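Local coordinates for protein putative methyltransferase (Porphyromonas gingivalis, PDB 3LL7) that is of unproven function but is probably an S-adenosylmethionine-dependent methyltransferase that carries a THUMP-like domain near its C-terminus, at residues 222-228 with 240-246; 254-260 with 271-277; 339-345 with 403-409. All coordinates share one frame; numbering follows the deposited sequence.

Interaction 1 of 3, residues 222-228 with 240-246; sequences LLHVQEL and LLVRMSL
Arg243 and Glu227 face each other as a hydrogen-bonded pair of an antiparallel beta hairpin, and the arginine illustrates how one long side chain can use both its aliphatic and its charged parts on a neighbouring strand. From its CB, which lies 3.9 Å from Glu227 CG, the chain leaves with CG anti to the backbone N (chi1 -177°), runs extended as far as CD and then bends at chi3 (68°). CD passes the carboxylate, and NE gives a nearly straight hydrogen bond of 2.8 Å to Glu227 OE2, which lies in the guanidinium plane and accepts through its anti lone pair. NH1 adds a weak second bond to the same oxygen while resting against Gln226 CB, which covers one face of the guanidinium. NH2 turns to other partners, a salt bridge to Glu248 and a hydrogen bond to Ser204 OG. Both bonds to the carboxylate fall on OE2, the planes standing 88° apart, while Glu227 OE1 is taken by His229.

A beta bulge shifts the register between Val225 and Glu227. Gln226 N, inside it, gives a short bond of 2.7 Å to Arg243 O, and Arg243 N bonds to Glu227 O. The other face of the hairpin is apolar: Val242 CG1 touches Val225 CG1 at 3.7 Å, and the selenomethionine Met244 places CG by Val225 CG2. At the end of the pairing, Leu246 CD2 lies over one face of the His224 ring, 3.4 Å from its centroid, in a CH-pi contact. Strand 204-209 flanks strand 236-244, strand 258-263 pairs with strand 225-233, and helix 215-221 packs on Val225, Leu228 and Leu240.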
# COMPACT_ATOMS: atom_id res chain seq x y z
N LEU A 222 20.49 -0.91 1.88
CA LEU A 222 20.47 0.30 1.08
C LEU A 222 21.31 1.37 1.75
O LEU A 222 21.24 1.55 2.97
CB LEU A 222 19.03 0.78 0.86
CG LEU A 222 18.14 -0.10 -0.02
CD1 LEU A 222 16.75 0.49 -0.14
CD2 LEU A 222 18.76 -0.30 -1.42
N LEU A 223 22.11 2.07 0.96
CA LEU A 223 22.90 3.17 1.49
C LEU A 223 22.12 4.48 1.35
O LEU A 223 21.28 4.62 0.44
CB LEU A 223 24.26 3.28 0.77
CG LEU A 223 25.32 2.23 1.15
CD1 LEU A 223 26.62 2.39 0.31
CD2 LEU A 223 25.64 2.24 2.64
N HIS A 224 22.40 5.41 2.27
CA HIS A 224 21.92 6.80 2.21
C HIS A 224 20.43 6.97 2.41
O HIS A 224 19.88 8.01 2.04
CB HIS A 224 22.37 7.49 0.90
CG HIS A 224 23.85 7.56 0.76
ND1 HIS A 224 24.64 8.36 1.56
CD2 HIS A 224 24.70 6.89 -0.05
CE1 HIS A 224 25.91 8.20 1.23
NE2 HIS A 224 25.97 7.32 0.25
N VAL A 225 19.81 5.98 3.04
CA VAL A 225 18.38 6.02 3.37
C VAL A 225 18.13 7.10 4.41
O VAL A 225 18.84 7.18 5.42
CB VAL A 225 17.88 4.66 3.88
CG1 VAL A 225 16.44 4.76 4.41
CG2 VAL A 225 17.93 3.63 2.77
N GLN A 226 17.13 7.94 4.17
CA GLN A 226 16.78 9.04 5.07
C GLN A 226 15.50 8.79 5.86
O GLN A 226 15.33 9.34 6.94
CB GLN A 226 16.62 10.33 4.29
CG GLN A 226 17.94 10.81 3.65
CD GLN A 226 19.02 11.10 4.68
OE1 GLN A 226 18.78 11.77 5.69
NE2 GLN A 226 20.22 10.58 4.43
N GLU A 227 14.59 8.01 5.30
CA GLU A 227 13.31 7.67 5.94
C GLU A 227 12.70 6.46 5.26
O GLU A 227 12.91 6.25 4.06
CB GLU A 227 12.32 8.86 5.92
CG GLU A 227 12.06 9.49 4.53
CD GLU A 227 11.16 10.73 4.59
OE1 GLU A 227 10.29 10.83 5.47
OE2 GLU A 227 11.34 11.64 3.76
N LEU A 228 11.91 5.67 6.00
CA LEU A 228 11.20 4.53 5.43
C LEU A 228 9.74 4.64 5.91
O LEU A 228 9.49 4.81 7.10
CB LEU A 228 11.87 3.21 5.88
CG LEU A 228 11.35 1.90 5.28
CD1 LEU A 228 12.38 0.80 5.31
CD2 LEU A 228 10.04 1.44 6.03
N LEU A 240 5.97 -0.18 0.95
CA LEU A 240 6.96 0.52 1.74
C LEU A 240 7.55 1.59 0.81
O LEU A 240 7.66 1.38 -0.40
CB LEU A 240 8.07 -0.41 2.18
CG LEU A 240 7.77 -1.74 2.85
CD1 LEU A 240 9.03 -2.14 3.57
CD2 LEU A 240 6.58 -1.69 3.82
N LEU A 241 7.90 2.73 1.37
CA LEU A 241 8.51 3.77 0.56
C LEU A 241 9.79 4.14 1.25
O LEU A 241 9.82 4.34 2.47
CB LEU A 241 7.59 4.97 0.49
CG LEU A 241 6.31 4.78 -0.29
CD1 LEU A 241 5.37 5.94 -0.02
CD2 LEU A 241 6.64 4.71 -1.79
N VAL A 242 10.87 4.17 0.48
CA VAL A 242 12.16 4.53 1.05
C VAL A 242 12.69 5.74 0.30
O VAL A 242 12.60 5.79 -0.92
CB VAL A 242 13.14 3.37 0.89
CG1 VAL A 242 14.45 3.74 1.51
CG2 VAL A 242 12.60 2.10 1.55
N ARG A 243 13.19 6.74 1.03
CA ARG A 243 13.84 7.87 0.37
C ARG A 243 15.32 7.85 0.67
O ARG A 243 15.71 7.70 1.84
CB ARG A 243 13.22 9.19 0.80
CG ARG A 243 13.83 10.42 0.05
CD ARG A 243 13.08 11.68 0.42
NE ARG A 243 13.29 12.06 1.82
CZ ARG A 243 14.37 12.72 2.26
NH1 ARG A 243 14.47 13.05 3.55
NH2 ARG A 243 15.35 13.06 1.42
N MSE A 244 16.14 7.98 -0.38
CA MSE A 244 17.60 8.04 -0.28
C MSE A 244 18.11 9.37 -0.80
O MSE A 244 17.54 9.94 -1.73
CB MSE A 244 18.28 6.94 -1.09
CG MSE A 244 18.26 5.60 -0.42
SE MSE A 244 18.37 4.18 -1.71
CE MSE A 244 16.60 4.49 -2.43
N SER A 245 19.20 9.86 -0.21
CA SER A 245 19.73 11.14 -0.62
C SER A 245 21.18 11.25 -0.16
O SER A 245 21.47 10.99 1.01
CB SER A 245 18.88 12.27 -0.03
OG SER A 245 19.34 13.55 -0.45
N LEU A 246 22.07 11.58 -1.10
CA LEU A 246 23.49 11.92 -0.81
C LEU A 246 23.58 13.33 -0.24
O LEU A 246 24.63 13.77 0.26
CB LEU A 246 24.31 11.88 -2.09
CG LEU A 246 24.87 10.60 -2.72
CD1 LEU A 246 25.69 10.97 -3.97
CD2 LEU A 246 25.74 9.81 -1.77
O HOH W 1 23.21 9.84 3.15

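Interaction 2 of 3, residues 254-260 with 271-277; sequences EKVPIHA and PFIFTME
Ile258 and Phe274 form a hydrogen-bonded pair in the antiparallel hairpin of strands 258-263 and 272-274, at one edge of the large mixed sheet. The conformation of Phe274 decides how they meet: its CG stands between the backbone N and the carbonyl carbon (chi1 74°), swinging the ring back over its partner, where CE2 reaches Ile258 CG2 at 3.6 Å. Ile258 sends its other branch onward, CD1 touching Met276 CG at 3.8 Å. On the same face Phe272 takes the alternative course. With CG anti to the backbone N (chi1 -170°), its ring departs from Ala260 and packs against helices 299-304 and 307-314, which also cover Phe274.

The opposite face holds His259 and Ile273, lying side by side and pointing the same way. Ile273 CG1 sits over one face of the imidazole, 3.9 Å from its centroid, while His229 of the adjoining strand stacks on the ring.

Beyond the strands, Thr275 is the N-cap of helix 276-281, its hydroxyl capping Glu278 N. The first turn of this helix meets the 3-10 segment at 254-255: Glu277 N bonds to Glu254 O, and a water joins Val256 O to Met276 N. Lys255 and the extended Glu277 lie alongside one another. Lys255 NZ forms a salt bridge to Glu277 OE1, 2.9 Å away on the syn side and a little out of the carboxylate plane, with a second water linking NZ to OE2.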
# COMPACT_ATOMS: atom_id res chain seq x y z
N GLU A 254 19.78 1.74 12.37
CA GLU A 254 18.96 1.70 13.58
C GLU A 254 18.37 3.06 13.93
O GLU A 254 17.45 3.14 14.72
CB GLU A 254 19.78 1.17 14.77
CG GLU A 254 20.82 2.15 15.30
CD GLU A 254 22.22 2.04 14.65
OE1 GLU A 254 22.40 1.41 13.57
OE2 GLU A 254 23.17 2.61 15.26
N LYS A 255 18.91 4.12 13.33
CA LYS A 255 18.45 5.49 13.54
C LYS A 255 17.59 6.04 12.40
O LYS A 255 17.09 7.16 12.50
CB LYS A 255 19.63 6.42 13.76
CG LYS A 255 20.32 6.21 15.08
CD LYS A 255 21.43 7.24 15.26
CE LYS A 255 22.28 6.92 16.47
NZ LYS A 255 21.58 7.26 17.73
N VAL A 256 17.41 5.27 11.34
CA VAL A 256 16.53 5.74 10.26
C VAL A 256 15.08 5.89 10.76
O VAL A 256 14.53 4.93 11.31
CB VAL A 256 16.59 4.82 9.04
CG1 VAL A 256 15.49 5.19 8.01
CG2 VAL A 256 18.00 4.94 8.38
N PRO A 257 14.47 7.08 10.56
CA PRO A 257 13.06 7.26 10.93
C PRO A 257 12.11 6.37 10.12
O PRO A 257 12.12 6.42 8.88
CB PRO A 257 12.78 8.73 10.57
CG PRO A 257 14.14 9.39 10.57
CD PRO A 257 15.08 8.34 10.11
N ILE A 258 11.32 5.57 10.82
CA ILE A 258 10.29 4.72 10.23
C ILE A 258 8.94 5.36 10.50
O ILE A 258 8.59 5.63 11.67
CB ILE A 258 10.34 3.30 10.82
CG1 ILE A 258 11.74 2.69 10.60
CG2 ILE A 258 9.28 2.40 10.20
CD1 ILE A 258 12.01 1.48 11.49
N HIS A 259 8.18 5.59 9.42
CA HIS A 259 6.83 6.14 9.53
C HIS A 259 5.80 5.05 9.29
O HIS A 259 5.78 4.44 8.20
CB HIS A 259 6.60 7.20 8.45
CG HIS A 259 7.44 8.43 8.60
ND1 HIS A 259 8.81 8.40 8.77
CD2 HIS A 259 7.09 9.73 8.57
CE1 HIS A 259 9.26 9.64 8.85
NE2 HIS A 259 8.24 10.46 8.73
N ALA A 260 4.91 4.84 10.27
CA ALA A 260 3.86 3.84 10.10
C ALA A 260 2.58 4.60 9.94
O ALA A 260 2.21 5.40 10.81
CB ALA A 260 3.80 2.88 11.32
N PRO A 271 1.40 10.34 11.09
CA PRO A 271 2.17 9.08 11.13
C PRO A 271 2.63 8.75 12.54
O PRO A 271 2.81 9.66 13.36
CB PRO A 271 3.39 9.40 10.28
CG PRO A 271 3.60 10.90 10.46
CD PRO A 271 2.18 11.46 10.53
N PHE A 272 2.84 7.46 12.82
CA PHE A 272 3.61 7.06 14.00
C PHE A 272 5.07 6.97 13.57
O PHE A 272 5.41 6.15 12.71
CB PHE A 272 3.11 5.70 14.49
CG PHE A 272 3.64 5.31 15.82
CD1 PHE A 272 2.89 5.55 16.97
CD2 PHE A 272 4.91 4.74 15.94
CE1 PHE A 272 3.37 5.23 18.23
CE2 PHE A 272 5.41 4.40 17.21
CZ PHE A 272 4.64 4.65 18.36
N ILE A 273 5.92 7.83 14.10
CA ILE A 273 7.32 7.83 13.67
C ILE A 273 8.21 7.32 14.81
O ILE A 273 8.07 7.77 15.95
CB ILE A 273 7.77 9.24 13.28
CG1 ILE A 273 6.79 9.88 12.26
CG2 ILE A 273 9.23 9.26 12.77
CD1 ILE A 273 7.17 11.34 11.94
N PHE A 274 9.10 6.39 14.49
CA PHE A 274 10.01 5.84 15.49
C PHE A 274 11.29 5.34 14.80
O PHE A 274 11.43 5.48 13.58
CB PHE A 274 9.32 4.70 16.30
CG PHE A 274 9.17 3.41 15.53
CD1 PHE A 274 9.88 2.27 15.93
CD2 PHE A 274 8.32 3.32 14.40
CE1 PHE A 274 9.77 1.07 15.21
CE2 PHE A 274 8.23 2.13 13.68
CZ PHE A 274 8.97 1.00 14.09
N THR A 275 12.20 4.75 15.58
CA THR A 275 13.42 4.15 15.03
C THR A 275 13.62 2.79 15.66
O THR A 275 13.12 2.51 16.75
CB THR A 275 14.67 4.99 15.35
OG1 THR A 275 14.86 5.05 16.77
CG2 THR A 275 14.55 6.38 14.77
N MSE A 276 14.36 1.92 14.97
CA MSE A 276 14.62 0.60 15.49
C MSE A 276 15.41 0.69 16.79
O MSE A 276 15.21 -0.14 17.70
CB MSE A 276 15.38 -0.26 14.47
CG MSE A 276 14.48 -0.78 13.34
SE MSE A 276 12.77 -1.51 13.98
CE MSE A 276 13.31 -2.95 15.16
N GLU A 277 16.30 1.69 16.88
CA GLU A 277 17.09 1.92 18.09
C GLU A 277 16.16 2.15 19.28
O GLU A 277 16.39 1.61 20.37
CB GLU A 277 18.02 3.12 17.95
CG GLU A 277 18.82 3.40 19.21
CD GLU A 277 19.71 4.60 19.09
OE1 GLU A 277 19.38 5.55 18.36
OE2 GLU A 277 20.76 4.61 19.75
O HOH W 2 22.94 6.13 20.20
O HOH W 3 15.36 2.67 12.26

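Interaction 3 of 3, residues 339-345 with 403-409; sequences TFVLEEI and LLLLRKA
Backbone hydrogen bonds come first in the pairing of Val341 with Arg407, on neighbouring antiparallel strands of the THUMP-like region. Val341 N bonds to Arg407 O, and Arg407 N answers to Val341 O. Further along, Glu343 and Glu344 both oppose Leu405 in a classic beta bulge: Leu405 O accepts from Glu343 N at 2.8 Å and from Glu344 N at 3.3 Å, so one carbonyl serves two amides.

Apolar packing fills the face bearing Leu342, Ile345, Leu404 and Leu406. Leu342 CD1 touches both Leu404 CD2 and Leu406 CD2, 3.9 Å from each, and Ile345 CD1 lies against Leu404 CD2. Leu406 also puts CD1 over one face of the Phe340 ring, 3.9 Å from the centroid, the two side chains crossing at about a right angle.

The charged contact joins Arg407, on the face of Val341, to Glu343 in the bulge. Arg407 starts out with CG between the backbone N and the carbonyl carbon (chi1 71°) and stretches alongside Val341, whose CG1 lies over a face of the guanidinium. Its NH2 forms a salt bridge to Glu343 OE2, 2.9 Å away on the anti side of that oxygen, the planes 53° apart.

Glu343 OE1 has its own partner, Lys389 of the next strand. With a cation at each oxygen, the carboxylate is held from two strands and is likely to remain ionised, consistent with its place in the bulge, where its CB points toward the partner strand.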
# COMPACT_ATOMS: atom_id res chain seq x y z
N THR A 339 -9.91 0.59 19.17
CA THR A 339 -10.02 0.65 20.62
C THR A 339 -11.35 0.02 21.07
O THR A 339 -12.41 0.28 20.50
CB THR A 339 -9.98 2.11 21.15
OG1 THR A 339 -8.81 2.75 20.63
CG2 THR A 339 -9.93 2.11 22.68
N PHE A 340 -11.26 -0.78 22.13
CA PHE A 340 -12.39 -1.55 22.64
C PHE A 340 -12.54 -1.32 24.14
O PHE A 340 -11.57 -1.01 24.84
CB PHE A 340 -12.18 -3.06 22.46
CG PHE A 340 -11.95 -3.50 21.03
CD1 PHE A 340 -13.02 -3.90 20.22
CD2 PHE A 340 -10.65 -3.60 20.52
CE1 PHE A 340 -12.82 -4.36 18.90
CE2 PHE A 340 -10.41 -4.08 19.21
CZ PHE A 340 -11.49 -4.45 18.39
N VAL A 341 -13.76 -1.54 24.61
CA VAL A 341 -14.02 -1.67 26.03
C VAL A 341 -14.15 -3.12 26.36
O VAL A 341 -14.88 -3.87 25.69
CB VAL A 341 -15.32 -1.00 26.44
CG1 VAL A 341 -15.51 -1.18 27.97
CG2 VAL A 341 -15.28 0.48 26.05
N LEU A 342 -13.43 -3.54 27.38
CA LEU A 342 -13.46 -4.94 27.83
C LEU A 342 -14.80 -5.24 28.53
O LEU A 342 -15.18 -4.53 29.46
CB LEU A 342 -12.33 -5.20 28.83
CG LEU A 342 -12.44 -6.71 29.16
CD1 LEU A 342 -11.63 -7.68 28.26
CD2 LEU A 342 -12.40 -7.05 30.62
N GLU A 343 -15.51 -6.27 28.07
CA GLU A 343 -16.79 -6.69 28.74
C GLU A 343 -16.61 -7.94 29.59
O GLU A 343 -17.11 -7.98 30.72
CB GLU A 343 -17.91 -6.92 27.72
CG GLU A 343 -18.23 -5.67 26.93
CD GLU A 343 -19.55 -5.72 26.17
OE1 GLU A 343 -20.05 -6.82 25.83
OE2 GLU A 343 -20.08 -4.61 25.90
N GLU A 344 -15.95 -8.95 29.03
CA GLU A 344 -15.63 -10.20 29.76
C GLU A 344 -14.26 -10.72 29.38
O GLU A 344 -13.80 -10.56 28.23
CB GLU A 344 -16.65 -11.32 29.48
CG GLU A 344 -18.13 -11.00 29.75
CD GLU A 344 -18.45 -10.78 31.24
OE1 GLU A 344 -17.75 -11.30 32.14
OE2 GLU A 344 -19.43 -10.05 31.51
N ILE A 345 -13.62 -11.41 30.33
CA ILE A 345 -12.40 -12.16 30.06
C ILE A 345 -12.63 -13.60 30.52
O ILE A 345 -13.06 -13.86 31.67
CB ILE A 345 -11.10 -11.53 30.67
CG1 ILE A 345 -9.88 -12.45 30.44
CG2 ILE A 345 -11.30 -11.20 32.15
CD1 ILE A 345 -8.48 -11.73 30.59
N LEU A 403 -10.01 -15.68 26.15
CA LEU A 403 -10.90 -15.02 25.19
C LEU A 403 -11.40 -13.74 25.81
O LEU A 403 -11.82 -13.72 27.00
CB LEU A 403 -12.12 -15.94 24.84
CG LEU A 403 -11.70 -17.15 23.97
CD1 LEU A 403 -12.81 -18.21 23.94
CD2 LEU A 403 -11.45 -16.68 22.57
N LEU A 404 -11.34 -12.67 25.04
CA LEU A 404 -11.91 -11.39 25.49
C LEU A 404 -13.17 -11.10 24.70
O LEU A 404 -13.17 -11.19 23.47
CB LEU A 404 -10.92 -10.23 25.28
CG LEU A 404 -9.44 -10.44 25.70
CD1 LEU A 404 -8.63 -9.16 25.35
CD2 LEU A 404 -9.39 -10.74 27.22
N LEU A 405 -14.21 -10.72 25.43
CA LEU A 405 -15.44 -10.17 24.83
C LEU A 405 -15.33 -8.66 24.89
O LEU A 405 -15.18 -8.09 25.97
CB LEU A 405 -16.70 -10.66 25.57
CG LEU A 405 -17.99 -10.14 24.90
CD1 LEU A 405 -18.09 -10.79 23.49
CD2 LEU A 405 -19.22 -10.52 25.75
N LEU A 406 -15.35 -8.03 23.70
CA LEU A 406 -15.04 -6.60 23.52
C LEU A 406 -16.19 -5.91 22.81
O LEU A 406 -16.83 -6.51 21.96
CB LEU A 406 -13.77 -6.47 22.64
CG LEU A 406 -12.52 -7.21 23.15
CD1 LEU A 406 -11.39 -7.07 22.13
CD2 LEU A 406 -12.12 -6.66 24.52
N ARG A 407 -16.44 -4.64 23.14
CA ARG A 407 -17.25 -3.78 22.28
C ARG A 407 -16.40 -2.58 21.83
O ARG A 407 -15.45 -2.24 22.49
CB ARG A 407 -18.53 -3.31 22.99
CG ARG A 407 -18.34 -2.33 24.10
CD ARG A 407 -19.70 -1.72 24.51
NE ARG A 407 -19.47 -0.67 25.49
CZ ARG A 407 -19.33 -0.88 26.80
NH1 ARG A 407 -19.11 0.14 27.63
NH2 ARG A 407 -19.41 -2.12 27.29
N LYS A 408 -16.74 -1.96 20.70
CA LYS A 408 -16.03 -0.74 20.26
C LYS A 408 -16.07 0.37 21.29
O LYS A 408 -17.07 0.56 21.96
CB LYS A 408 -16.62 -0.19 18.97
CG LYS A 408 -16.62 -1.19 17.83
CD LYS A 408 -17.66 -0.72 16.81
CE LYS A 408 -17.74 -1.68 15.63
NZ LYS A 408 -18.87 -1.23 14.78
N ALA A 409 -14.98 1.12 21.41
CA ALA A 409 -14.91 2.21 22.36
C ALA A 409 -15.73 3.44 21.92
O ALA A 409 -16.18 4.22 22.77
CB ALA A 409 -13.47 2.57 22.64

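Overall arrangement
The three contacts follow one another along the chain, each closing before the next opens. Interactions 1 and 2 belong to one mixed sheet, their centres 12 Å apart: strands 225-233 and 258-263 run parallel as neighbours, with probable hydrogen bonds between Leu228 and both Pro257 and His259. Two successive hairpins thereby extend the parallel strands of the probable methyltransferase core. Interaction 3 stands apart, in a seven-stranded mixed sheet; its centre is about 30 Å from that of interaction 2 and about 40 Å from that of interaction 1. There strand 337-347 lies between strands 401-408 and 293-297, joining the THUMP-like and ferredoxin-like regions, which suggests a module separate from the probable catalytic core.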